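PDB 1HUX: (R)-2-hydroxyglutaryl-CoA dehydratase activating ATPase from Acidaminococcus fermentans, which uses ATP to drive electron transfer that activates the dehydratase of glutamate fermentation and maintains its redox state, acting as a homodimer with one shared [4Fe-4S] cluster. Local coordinates for residues C17-S30 / R43-K55. Residues are numbered along the deposited sequence; the frame is centred on the assembly and turned at random.
Sequences CIILKDGKEIVAKS and RSISEVLENAHMK
Ser44 O probably serves two donors: Val48 N within its own helix, and Ser30 OG, which reaches across from the strand at 2.6 Å, although the place of this carbonyl oxygen is less certain in the model. Ser30 OG sits between its own backbone N and carbonyl carbon (chi1 82°), on the side where the helix lies. Next to this polar link, Ser44 OG faces Cys17 SG, but its strongest hydrogen bond runs back to Pro41 O.

Most of the rest of the interface is apolar, and Val48 is at its middle. Val48 CG1 lies against the backbone of Lys29, 3.5 Å from Lys29 C, while Val48 CG2 points toward Cys17 CB, its exact place uncertain at 3.0 Å resolution. An alanine here would lack both methyls and would probably open a gap between the helix and strands 17-21 and 25-30. From strand 17-21, which also carries Cys17, Ile19 extends its longer branch (chi2 175°) obliquely past Val48, bringing Ile19 CD1 to 3.8 Å from Val48 CB, and Ile19 CG2 meets Met54 CE tip to tip at 3.6 Å. Ala28 CB and Ala52 CB touch at 3.8 Å where helix 43-52 passes strand 25-30 roughly antiparallel (152°), their axes approaching to 6.9 Å.

The example illustrates a helix packed on one face of a β-hairpin, here in the five-stranded mixed sheet, strand order 3-2-1-4-5, characteristic of the actin fold.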
# COMPACT_ATOMS: atom_id res chain seq x y z
N CYS A 17 27.84 10.85 -0.78
CA CYS A 17 28.71 11.99 -0.55
C CYS A 17 29.40 12.44 -1.81
O CYS A 17 29.79 11.63 -2.66
CB CYS A 17 29.78 11.66 0.48
SG CYS A 17 29.25 11.78 2.20
N ILE A 18 29.56 13.75 -1.90
CA ILE A 18 30.25 14.36 -3.03
C ILE A 18 31.19 15.47 -2.56
O ILE A 18 30.89 16.21 -1.62
CB ILE A 18 29.23 14.94 -4.04
CG1 ILE A 18 28.60 13.81 -4.85
CG2 ILE A 18 29.94 15.93 -4.99
CD1 ILE A 18 29.57 13.10 -5.79
N ILE A 19 32.34 15.55 -3.22
CA ILE A 19 33.34 16.59 -2.94
C ILE A 19 33.76 17.17 -4.28
O ILE A 19 34.19 16.43 -5.18
CB ILE A 19 34.62 16.02 -2.27
CG1 ILE A 19 34.31 15.51 -0.86
CG2 ILE A 19 35.69 17.09 -2.16
CD1 ILE A 19 35.52 14.82 -0.20
N LEU A 20 33.62 18.48 -4.44
CA LEU A 20 34.05 19.09 -5.69
C LEU A 20 34.95 20.31 -5.50
O LEU A 20 34.89 21.03 -4.48
CB LEU A 20 32.85 19.44 -6.59
CG LEU A 20 31.51 19.87 -6.01
CD1 LEU A 20 31.69 21.05 -5.07
CD2 LEU A 20 30.59 20.23 -7.15
N LYS A 21 35.81 20.51 -6.50
CA LYS A 21 36.77 21.59 -6.51
C LYS A 21 36.27 22.79 -7.32
O LYS A 21 36.06 22.68 -8.54
CB LYS A 21 38.10 21.06 -7.07
CG LYS A 21 39.19 22.11 -7.27
CD LYS A 21 40.51 21.45 -7.61
CE LYS A 21 40.39 20.57 -8.84
NZ LYS A 21 41.61 19.74 -9.07
N ASP A 22 36.08 23.91 -6.63
CA ASP A 22 35.64 25.16 -7.25
C ASP A 22 34.23 25.04 -7.78
O ASP A 22 33.81 25.83 -8.63
CB ASP A 22 36.59 25.55 -8.38
CG ASP A 22 38.02 25.75 -7.89
OD1 ASP A 22 38.97 25.63 -8.71
OD2 ASP A 22 38.19 26.04 -6.69
N GLY A 23 33.49 24.07 -7.25
CA GLY A 23 32.12 23.83 -7.67
C GLY A 23 32.01 23.48 -9.14
O GLY A 23 30.92 23.54 -9.71
N LYS A 24 33.12 23.09 -9.76
CA LYS A 24 33.11 22.77 -11.18
C LYS A 24 33.42 21.32 -11.53
O LYS A 24 32.97 20.84 -12.57
CB LYS A 24 34.08 23.69 -11.92
CG LYS A 24 33.79 25.18 -11.74
CD LYS A 24 34.76 26.04 -12.52
CE LYS A 24 34.70 25.75 -14.01
NZ LYS A 24 35.67 26.55 -14.80
N GLU A 25 34.19 20.63 -10.70
CA GLU A 25 34.51 19.24 -11.00
C GLU A 25 34.40 18.36 -9.77
O GLU A 25 34.76 18.76 -8.66
CB GLU A 25 35.91 19.12 -11.61
CG GLU A 25 37.04 19.37 -10.63
CD GLU A 25 38.40 19.01 -11.21
OE1 GLU A 25 38.80 19.65 -12.20
OE2 GLU A 25 39.06 18.10 -10.66
N ILE A 26 33.91 17.15 -9.99
CA ILE A 26 33.76 16.17 -8.91
C ILE A 26 35.11 15.50 -8.69
O ILE A 26 35.71 14.96 -9.62
CB ILE A 26 32.71 15.09 -9.27
CG1 ILE A 26 31.35 15.76 -9.49
CG2 ILE A 26 32.63 14.04 -8.18
CD1 ILE A 26 30.24 14.79 -9.80
N VAL A 27 35.60 15.53 -7.45
CA VAL A 27 36.89 14.91 -7.16
C VAL A 27 36.67 13.52 -6.58
O VAL A 27 37.44 12.60 -6.84
CB VAL A 27 37.75 15.77 -6.19
CG1 VAL A 27 38.10 17.13 -6.86
CG2 VAL A 27 37.00 15.99 -4.87
N ALA A 28 35.60 13.36 -5.82
CA ALA A 28 35.33 12.07 -5.23
C ALA A 28 33.90 11.97 -4.71
O ALA A 28 33.27 13.00 -4.37
CB ALA A 28 36.31 11.79 -4.10
N LYS A 29 33.40 10.74 -4.65
CA LYS A 29 32.04 10.47 -4.16
C LYS A 29 32.06 9.19 -3.37
O LYS A 29 33.00 8.41 -3.46
CB LYS A 29 31.07 10.31 -5.33
CG LYS A 29 31.42 9.17 -6.28
CD LYS A 29 30.21 8.76 -7.08
CE LYS A 29 30.56 7.74 -8.13
NZ LYS A 29 31.41 8.41 -9.15
N SER A 30 31.00 8.95 -2.61
CA SER A 30 30.93 7.73 -1.84
C SER A 30 29.46 7.37 -1.56
O SER A 30 28.56 8.21 -1.69
CB SER A 30 31.73 7.89 -0.53
OG SER A 30 31.00 8.57 0.48
N ARG A 43 30.17 7.12 8.12
CA ARG A 43 31.08 6.31 7.32
C ARG A 43 31.32 6.82 5.93
O ARG A 43 32.45 6.81 5.44
CB ARG A 43 30.58 4.90 7.18
CG ARG A 43 31.00 4.04 8.36
CD ARG A 43 31.40 2.66 7.83
NE ARG A 43 30.28 2.01 7.15
CZ ARG A 43 29.18 1.54 7.74
NH1 ARG A 43 29.05 1.66 9.07
NH2 ARG A 43 28.24 0.91 7.00
N SER A 44 30.23 7.23 5.28
CA SER A 44 30.32 7.73 3.92
C SER A 44 31.21 8.97 3.83
O SER A 44 31.92 9.16 2.83
CB SER A 44 28.92 8.03 3.36
OG SER A 44 28.31 9.09 4.07
N ILE A 45 31.17 9.80 4.87
CA ILE A 45 31.99 11.01 4.89
C ILE A 45 33.47 10.63 4.88
O ILE A 45 34.28 11.19 4.14
CB ILE A 45 31.69 11.87 6.13
CG1 ILE A 45 30.21 12.29 6.12
CG2 ILE A 45 32.60 13.08 6.13
CD1 ILE A 45 29.75 13.03 7.35
N SER A 46 33.81 9.65 5.72
CA SER A 46 35.18 9.15 5.81
C SER A 46 35.55 8.59 4.43
O SER A 46 36.61 8.89 3.88
CB SER A 46 35.25 8.04 6.84
OG SER A 46 34.44 8.37 7.97
N GLU A 47 34.64 7.77 3.89
CA GLU A 47 34.83 7.17 2.58
C GLU A 47 35.26 8.20 1.53
O GLU A 47 36.24 7.98 0.81
CB GLU A 47 33.53 6.51 2.12
CG GLU A 47 33.01 5.41 3.02
CD GLU A 47 33.77 4.12 2.86
OE1 GLU A 47 33.32 3.10 3.43
OE2 GLU A 47 34.81 4.13 2.17
N VAL A 48 34.53 9.31 1.44
CA VAL A 48 34.87 10.33 0.45
C VAL A 48 36.22 10.93 0.72
O VAL A 48 37.12 10.90 -0.13
CB VAL A 48 33.85 11.50 0.41
CG1 VAL A 48 33.08 11.49 -0.92
CG2 VAL A 48 32.92 11.42 1.60
N LEU A 49 36.35 11.48 1.93
CA LEU A 49 37.59 12.10 2.32
C LEU A 49 38.76 11.19 1.96
O LEU A 49 39.76 11.65 1.39
CB LEU A 49 37.53 12.43 3.81
CG LEU A 49 36.58 13.61 4.09
CD1 LEU A 49 36.29 13.75 5.58
CD2 LEU A 49 37.18 14.88 3.52
N GLU A 50 38.63 9.90 2.24
CA GLU A 50 39.69 8.96 1.92
C GLU A 50 39.92 8.89 0.43
O GLU A 50 41.03 9.11 -0.05
CB GLU A 50 39.37 7.57 2.45
CG GLU A 50 39.57 7.43 3.94
CD GLU A 50 39.57 5.98 4.38
OE1 GLU A 50 38.55 5.29 4.16
OE2 GLU A 50 40.60 5.53 4.93
N ASN A 51 38.86 8.57 -0.31
CA ASN A 51 38.94 8.46 -1.75
C ASN A 51 39.64 9.68 -2.33
O ASN A 51 40.45 9.56 -3.26
CB ASN A 51 37.54 8.34 -2.36
CG ASN A 51 36.83 7.05 -1.94
OD1 ASN A 51 37.35 5.95 -2.14
ND2 ASN A 51 35.63 7.19 -1.38
N ALA A 52 39.34 10.85 -1.76
CA ALA A 52 39.91 12.12 -2.21
C ALA A 52 41.30 12.42 -1.66
O ALA A 52 42.05 13.21 -2.23
CB ALA A 52 38.96 13.26 -1.85
N HIS A 53 41.64 11.79 -0.54
CA HIS A 53 42.93 11.98 0.11
C HIS A 53 42.98 13.34 0.78
O HIS A 53 43.96 14.05 0.64
CB HIS A 53 44.09 11.90 -0.90
CG HIS A 53 44.14 10.62 -1.66
ND1 HIS A 53 44.22 9.39 -1.04
CD2 HIS A 53 44.12 10.37 -2.99
CE1 HIS A 53 44.24 8.44 -1.95
NE2 HIS A 53 44.18 9.01 -3.15
N MET A 54 41.91 13.69 1.50
CA MET A 54 41.87 14.96 2.20
C MET A 54 41.21 14.80 3.54
O MET A 54 40.63 13.75 3.83
CB MET A 54 41.10 16.00 1.38
CG MET A 54 41.55 16.05 -0.07
SD MET A 54 40.73 17.32 -1.01
CE MET A 54 39.06 16.81 -0.79
N LYS A 55 41.33 15.81 4.37
CA LYS A 55 40.72 15.74 5.68
C LYS A 55 39.53 16.68 5.76
O LYS A 55 39.43 17.65 5.01
CB LYS A 55 41.75 16.07 6.78
CG LYS A 55 42.86 15.04 6.93
CD LYS A 55 44.22 15.66 6.67
CE LYS A 55 45.31 14.62 6.73
NZ LYS A 55 46.62 15.21 6.37